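Local coordinates for protein trehalose-6-phosphate phosphatase (Candida albicans, PDB 5DXF) that belongs to glycosyltransferase family 20 and, in this N-terminal domain, adopts a two-lobed GT-B architecture, although the protein is named a phosphatase, at residues R149-F160 with H204-P212. Residues are numbered along the deposited sequence; the frame is centred on the assembly and turned at random.
Sequences RKYAENVLWPVF and HDYYLLLLP
OE2 of E153 accepts hydrogen bonds from two successive tyrosines, Y206 and Y207. In this GT-B fold the pair sits in the loop that leaves strand 200-204 of the Rossmann-like, mainly parallel sheet and leads into helix 211-218, and helix 147-160 lies against it. Y206 OH stands 3.0 Å from E153 OE2, on the syn side of the carboxylate and 19° out of its plane. The bond from Y207 OH to the same oxygen is modelled very short, a length not to be pressed at 2.56 Å resolution. A bend at chi2 (-65°) carries the E153 carboxylate to the ring edges of both tyrosines. One residue before E153, A152 CB sits over the centre of one face of the Y207 ring, 3.5 Å from the centroid, a CH-pi contact, and also touches Y206 CD2 at 3.8 Å. W157 meets the phenol end of Y206 obliquely, its CE3 4.2 Å from Y206 CZ. Toward F160 the helix adds leucine and phenylalanine contacts, and L247 of helix 244-251 touches both L156 and L209. L156 CD2 lies 4.3 Å from L209 CD1, and L209 CD1 lies 3.9 Å from F160 CZ.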
ATOM      1  N   ARG A 149      11.814  -9.849  -9.393  1.00 71.39           N
ATOM      2  CA  ARG A 149      11.014  -9.704  -8.198  1.00 69.68           C
ATOM      3  C   ARG A 149      11.525 -10.528  -7.026  1.00 69.69           C
ATOM      4  O   ARG A 149      11.003 -10.430  -5.935  1.00 70.41           O
ATOM      5  CB  ARG A 149       9.571 -10.086  -8.496  1.00 72.41           C
ATOM      6  CG  ARG A 149       8.768  -9.021  -9.215  1.00 69.96           C
ATOM      7  CD  ARG A 149       7.301  -9.159  -8.875  1.00 73.26           C
ATOM      8  NE  ARG A 149       6.516  -8.014  -9.309  1.00 76.18           N
ATOM      9  CZ  ARG A 149       6.621  -7.453 -10.503  1.00 76.33           C
ATOM     10  NH1 ARG A 149       7.484  -7.932 -11.379  1.00 86.11           N
ATOM     11  NH2 ARG A 149       5.867  -6.419 -10.819  1.00 71.07           N
ATOM     12  N   LYS A 150      12.522 -11.366  -7.255  1.00 71.43           N
ATOM     13  CA  LYS A 150      12.889 -12.388  -6.276  1.00 71.90           C
ATOM     14  C   LYS A 150      13.658 -11.873  -5.063  1.00 65.80           C
ATOM     15  O   LYS A 150      13.315 -12.229  -3.943  1.00 64.73           O
ATOM     16  CB  LYS A 150      13.681 -13.510  -6.949  1.00 69.68           C
ATOM     17  CG  LYS A 150      12.808 -14.426  -7.792  1.00 81.74           C
ATOM     18  CD  LYS A 150      13.254 -15.875  -7.735  1.00 84.89           C
ATOM     19  CE  LYS A 150      12.535 -16.700  -8.791  1.00 80.00           C
ATOM     20  NZ  LYS A 150      11.074 -16.407  -8.827  1.00 84.76           N
ATOM     21  N   TYR A 151      14.688 -11.067  -5.246  1.00 64.19           N
ATOM     22  CA  TYR A 151      15.349 -10.522  -4.072  1.00 63.00           C
ATOM     23  C   TYR A 151      14.438  -9.599  -3.280  1.00 66.49           C
ATOM     24  O   TYR A 151      14.423  -9.614  -2.060  1.00 60.66           O
ATOM     25  CB  TYR A 151      16.644  -9.799  -4.414  1.00 72.17           C
ATOM     26  CG  TYR A 151      17.373  -9.388  -3.170  1.00 67.92           C
ATOM     27  CD1 TYR A 151      18.069 -10.310  -2.424  1.00 71.94           C
ATOM     28  CD2 TYR A 151      17.321  -8.090  -2.714  1.00 68.22           C
ATOM     29  CE1 TYR A 151      18.720  -9.948  -1.272  1.00 74.38           C
ATOM     30  CE2 TYR A 151      17.968  -7.717  -1.558  1.00 75.85           C
ATOM     31  CZ  TYR A 151      18.669  -8.655  -0.844  1.00 74.62           C
ATOM     32  OH  TYR A 151      19.321  -8.297   0.301  1.00 67.61           O
ATOM     33  N   ALA A 152      13.691  -8.773  -3.994  1.00 61.75           N
ATOM     34  CA  ALA A 152      12.784  -7.840  -3.370  1.00 54.49           C
ATOM     35  C   ALA A 152      11.679  -8.540  -2.620  1.00 61.67           C
ATOM     36  O   ALA A 152      11.309  -8.123  -1.539  1.00 59.36           O
ATOM     37  CB  ALA A 152      12.201  -6.912  -4.410  1.00 54.08           C
ATOM     38  N   GLU A 153      11.125  -9.587  -3.213  1.00 55.91           N
ATOM     39  CA  GLU A 153      10.019 -10.296  -2.590  1.00 53.12           C
ATOM     40  C   GLU A 153      10.365 -11.425  -1.635  1.00 54.05           C
ATOM     41  O   GLU A 153       9.644 -11.669  -0.689  1.00 53.68           O
ATOM     42  CB  GLU A 153       9.046 -10.769  -3.651  1.00 53.89           C
ATOM     43  CG  GLU A 153       8.600  -9.660  -4.580  1.00 59.78           C
ATOM     44  CD  GLU A 153       7.798  -8.579  -3.890  1.00 58.58           C
ATOM     45  OE1 GLU A 153       7.211  -8.841  -2.835  1.00 52.38           O
ATOM     46  OE2 GLU A 153       7.756  -7.460  -4.418  1.00 57.55           O
ATOM     47  N   ASN A 154      11.463 -12.118  -1.884  1.00 55.50           N
ATOM     48  CA  ASN A 154      11.841 -13.261  -1.055  1.00 59.56           C
ATOM     49  C   ASN A 154      12.741 -12.888   0.118  1.00 61.71           C
ATOM     50  O   ASN A 154      12.782 -13.599   1.120  1.00 58.60           O
ATOM     51  CB  ASN A 154      12.532 -14.338  -1.895  1.00 64.81           C
ATOM     52  CG  ASN A 154      11.620 -14.930  -2.948  1.00 60.98           C
ATOM     53  OD1 ASN A 154      10.396 -14.887  -2.823  1.00 56.82           O
ATOM     54  ND2 ASN A 154      12.213 -15.494  -3.994  1.00 74.89           N
ATOM     55  N   VAL A 155      13.466 -11.781  -0.001  1.00 59.38           N
ATOM     56  CA  VAL A 155      14.422 -11.406   1.034  1.00 58.41           C
ATOM     57  C   VAL A 155      14.013 -10.136   1.775  1.00 54.24           C
ATOM     58  O   VAL A 155      13.864 -10.145   2.994  1.00 49.53           O
ATOM     59  CB  VAL A 155      15.831 -11.210   0.448  1.00 60.90           C
ATOM     60  CG1 VAL A 155      16.823 -10.901   1.554  1.00 56.76           C
ATOM     61  CG2 VAL A 155      16.259 -12.452  -0.316  1.00 58.19           C
ATOM     62  N   LEU A 156      13.823  -9.052   1.031  1.00 53.26           N
ATOM     63  CA  LEU A 156      13.551  -7.749   1.629  1.00 43.54           C
ATOM     64  C   LEU A 156      12.146  -7.637   2.238  1.00 48.75           C
ATOM     65  O   LEU A 156      12.006  -7.231   3.394  1.00 52.28           O
ATOM     66  CB  LEU A 156      13.765  -6.647   0.584  1.00 50.14           C
ATOM     67  CG  LEU A 156      15.221  -6.310   0.224  1.00 53.40           C
ATOM     68  CD1 LEU A 156      15.292  -5.450  -1.030  1.00 60.30           C
ATOM     69  CD2 LEU A 156      15.914  -5.609   1.382  1.00 56.27           C
ATOM     70  N   TRP A 157      11.121  -7.994   1.464  1.00 50.31           N
ATOM     71  CA  TRP A 157       9.733  -7.959   1.938  1.00 43.33           C
ATOM     72  C   TRP A 157       9.511  -8.733   3.245  1.00 47.79           C
ATOM     73  O   TRP A 157       8.901  -8.190   4.170  1.00 43.15           O
ATOM     74  CB  TRP A 157       8.772  -8.483   0.860  1.00 55.27           C
ATOM     75  CG  TRP A 157       7.378  -8.773   1.368  1.00 51.04           C
ATOM     76  CD1 TRP A 157       6.962  -9.882   2.056  1.00 53.80           C
ATOM     77  CD2 TRP A 157       6.222  -7.940   1.226  1.00 43.89           C
ATOM     78  NE1 TRP A 157       5.627  -9.783   2.356  1.00 48.64           N
ATOM     79  CE2 TRP A 157       5.147  -8.603   1.855  1.00 52.40           C
ATOM     80  CE3 TRP A 157       5.990  -6.700   0.626  1.00 52.02           C
ATOM     81  CZ2 TRP A 157       3.863  -8.062   1.902  1.00 59.29           C
ATOM     82  CZ3 TRP A 157       4.719  -6.167   0.676  1.00 64.23           C
ATOM     83  CH2 TRP A 157       3.672  -6.845   1.307  1.00 59.50           C
ATOM     84  N   PRO A 158       9.979  -9.998   3.335  1.00 53.64           N
ATOM     85  CA  PRO A 158       9.750 -10.705   4.603  1.00 54.92           C
ATOM     86  C   PRO A 158      10.433 -10.048   5.793  1.00 47.90           C
ATOM     87  O   PRO A 158       9.830  -9.964   6.863  1.00 47.31           O
ATOM     88  CB  PRO A 158      10.354 -12.087   4.351  1.00 52.18           C
ATOM     89  CG  PRO A 158      10.371 -12.228   2.884  1.00 52.81           C
ATOM     90  CD  PRO A 158      10.653 -10.869   2.361  1.00 47.96           C
ATOM     91  N   VAL A 159      11.671  -9.598   5.610  1.00 40.44           N
ATOM     92  CA  VAL A 159      12.424  -8.958   6.684  1.00 49.78           C
ATOM     93  C   VAL A 159      11.761  -7.660   7.148  1.00 46.25           C
ATOM     94  O   VAL A 159      11.587  -7.439   8.347  1.00 43.11           O
ATOM     95  CB  VAL A 159      13.873  -8.660   6.253  1.00 46.10           C
ATOM     96  CG1 VAL A 159      14.564  -7.768   7.273  1.00 46.59           C
ATOM     97  CG2 VAL A 159      14.648  -9.957   6.067  1.00 50.71           C
ATOM     98  N   PHE A 160      11.378  -6.814   6.204  1.00 47.26           N
ATOM     99  CA  PHE A 160      10.753  -5.538   6.514  1.00 47.95           C
ATOM    100  C   PHE A 160       9.440  -5.752   7.226  1.00 48.58           C
ATOM    101  O   PHE A 160       8.995  -4.921   7.997  1.00 51.54           O
ATOM    102  CB  PHE A 160      10.547  -4.707   5.265  1.00 48.46           C
ATOM    103  CG  PHE A 160      11.800  -4.103   4.737  1.00 47.06           C
ATOM    104  CD1 PHE A 160      11.769  -2.908   4.068  1.00 57.15           C
ATOM    105  CD2 PHE A 160      13.003  -4.731   4.910  1.00 48.84           C
ATOM    106  CE1 PHE A 160      12.924  -2.348   3.575  1.00 61.96           C
ATOM    107  CE2 PHE A 160      14.162  -4.183   4.418  1.00 50.02           C
ATOM    108  CZ  PHE A 160      14.124  -2.989   3.749  1.00 54.72           C
ATOM    109  N   HIS A 204      10.464   5.531  -5.164  1.00 75.06           N
ATOM    110  CA  HIS A 204       9.648   4.807  -4.207  1.00 68.53           C
ATOM    111  C   HIS A 204      10.015   3.348  -3.989  1.00 65.37           C
ATOM    112  O   HIS A 204      10.204   2.590  -4.923  1.00 65.77           O
ATOM    113  CB  HIS A 204       8.181   4.901  -4.599  1.00 63.35           C
ATOM    114  CG  HIS A 204       7.738   6.280  -4.957  1.00 62.55           C
ATOM    115  ND1 HIS A 204       6.836   6.988  -4.199  1.00 67.47           N
ATOM    116  CD2 HIS A 204       8.054   7.075  -6.001  1.00 66.88           C
ATOM    117  CE1 HIS A 204       6.622   8.164  -4.752  1.00 69.62           C
ATOM    118  NE2 HIS A 204       7.353   8.243  -5.846  1.00 74.50           N
ATOM    119  N   ASP A 205      10.124   2.987  -2.721  1.00 61.75           N
ATOM    120  CA  ASP A 205      10.048   1.613  -2.243  1.00 61.49           C
ATOM    121  C   ASP A 205      11.287   0.734  -2.342  1.00 61.71           C
ATOM    122  O   ASP A 205      12.335   1.155  -2.788  1.00 62.72           O
ATOM    123  CB  ASP A 205       8.835   0.902  -2.826  1.00 53.00           C
ATOM    124  CG  ASP A 205       7.735   0.725  -1.820  1.00 53.89           C
ATOM    125  OD1 ASP A 205       7.860   1.244  -0.702  1.00 53.43           O
ATOM    126  OD2 ASP A 205       6.736   0.068  -2.145  1.00 54.64           O
ATOM    127  N   TYR A 206      11.122  -0.504  -1.903  1.00 64.11           N
ATOM    128  CA  TYR A 206      12.209  -1.450  -1.686  1.00 66.75           C
ATOM    129  C   TYR A 206      12.966  -1.931  -2.917  1.00 60.87           C
ATOM    130  O   TYR A 206      14.087  -2.401  -2.806  1.00 64.33           O
ATOM    131  CB  TYR A 206      11.739  -2.620  -0.826  1.00 60.21           C
ATOM    132  CG  TYR A 206      10.482  -3.274  -1.311  1.00 61.57           C
ATOM    133  CD1 TYR A 206       9.255  -2.680  -1.121  1.00 59.24           C
ATOM    134  CD2 TYR A 206      10.525  -4.491  -1.955  1.00 56.08           C
ATOM    135  CE1 TYR A 206       8.099  -3.285  -1.564  1.00 61.39           C
ATOM    136  CE2 TYR A 206       9.381  -5.102  -2.401  1.00 58.72           C
ATOM    137  CZ  TYR A 206       8.171  -4.497  -2.201  1.00 67.81           C
ATOM    138  OH  TYR A 206       7.036  -5.111  -2.650  1.00 59.84           O
ATOM    139  N   TYR A 207      12.343  -1.862  -4.081  1.00 60.94           N
ATOM    140  CA  TYR A 207      13.008  -2.300  -5.302  1.00 64.20           C
ATOM    141  C   TYR A 207      14.150  -1.359  -5.673  1.00 69.11           C
ATOM    142  O   TYR A 207      15.056  -1.724  -6.421  1.00 63.64           O
ATOM    143  CB  TYR A 207      12.011  -2.387  -6.460  1.00 68.65           C
ATOM    144  CG  TYR A 207      11.140  -3.625  -6.467  1.00 64.62           C
ATOM    145  CD1 TYR A 207      11.355  -4.641  -7.389  1.00 63.19           C
ATOM    146  CD2 TYR A 207      10.101  -3.773  -5.559  1.00 63.89           C
ATOM    147  CE1 TYR A 207      10.556  -5.772  -7.406  1.00 61.23           C
ATOM    148  CE2 TYR A 207       9.298  -4.898  -5.570  1.00 62.69           C
ATOM    149  CZ  TYR A 207       9.531  -5.895  -6.493  1.00 57.66           C
ATOM    150  OH  TYR A 207       8.734  -7.015  -6.501  1.00 55.57           O
ATOM    151  N   LEU A 208      14.100  -0.145  -5.137  1.00 69.54           N
ATOM    152  CA  LEU A 208      15.014   0.912  -5.547  1.00 70.91           C
ATOM    153  C   LEU A 208      15.815   1.489  -4.383  1.00 71.02           C
ATOM    154  O   LEU A 208      16.160   2.672  -4.379  1.00 69.52           O
ATOM    155  CB  LEU A 208      14.224   2.018  -6.245  1.00 71.05           C
ATOM    156  CG  LEU A 208      13.423   1.501  -7.443  1.00 79.16           C
ATOM    157  CD1 LEU A 208      12.646   2.621  -8.113  1.00 83.42           C
ATOM    158  CD2 LEU A 208      14.354   0.807  -8.425  1.00 76.33           C
ATOM    159  N   LEU A 209      16.088   0.657  -3.393  1.00 68.71           N
ATOM    160  CA  LEU A 209      16.843   1.041  -2.210  1.00 66.41           C
ATOM    161  C   LEU A 209      18.273   1.436  -2.520  1.00 72.14           C
ATOM    162  O   LEU A 209      18.846   2.291  -1.863  1.00 69.95           O
ATOM    163  CB  LEU A 209      16.832  -0.082  -1.189  1.00 69.55           C
ATOM    164  CG  LEU A 209      15.503  -0.315  -0.489  1.00 67.78           C
ATOM    165  CD1 LEU A 209      15.655  -1.404   0.546  1.00 60.23           C
ATOM    166  CD2 LEU A 209      14.973   0.956   0.133  1.00 60.34           C
ATOM    167  N   LEU A 210      18.863   0.747  -3.483  1.00 73.53           N
ATOM    168  CA  LEU A 210      20.216   1.016  -3.927  1.00 68.63           C
ATOM    169  C   LEU A 210      20.378   2.402  -4.533  1.00 76.57           C
ATOM    170  O   LEU A 210      21.409   3.047  -4.362  1.00 86.23           O
ATOM    171  CB  LEU A 210      20.650  -0.039  -4.939  1.00 69.33           C
ATOM    172  CG  LEU A 210      20.971  -1.414  -4.357  1.00 78.80           C
ATOM    173  CD1 LEU A 210      21.617  -2.323  -5.388  1.00 68.75           C
ATOM    174  CD2 LEU A 210      21.854  -1.269  -3.132  1.00 64.54           C
ATOM    175  N   LEU A 211      19.358   2.845  -5.251  1.00 73.15           N
ATOM    176  CA  LEU A 211      19.461   3.914  -6.228  1.00 71.98           C
ATOM    177  C   LEU A 211      19.908   5.291  -5.747  1.00 70.88           C
ATOM    178  O   LEU A 211      20.772   5.884  -6.360  1.00 76.79           O
ATOM    179  CB  LEU A 211      18.103   4.055  -6.899  1.00 77.24           C
ATOM    180  CG  LEU A 211      17.989   4.660  -8.286  1.00 84.49           C
ATOM    181  CD1 LEU A 211      18.533   3.696  -9.328  1.00 91.89           C
ATOM    182  CD2 LEU A 211      16.533   4.981  -8.558  1.00 77.33           C
ATOM    183  N   PRO A 212      19.377   5.795  -4.647  1.00 73.37           N
ATOM    184  CA  PRO A 212      19.766   7.149  -4.216  1.00 79.29           C
ATOM    185  C   PRO A 212      21.283   7.411  -4.097  1.00 85.02           C
ATOM    186  O   PRO A 212      21.706   8.517  -4.476  1.00 79.58           O
ATOM    187  CB  PRO A 212      19.088   7.279  -2.851  1.00 75.50           C
ATOM    188  CG  PRO A 212      17.923   6.349  -2.929  1.00 73.96           C
ATOM    189  CD  PRO A 212      18.426   5.183  -3.703  1.00 74.94           C
TER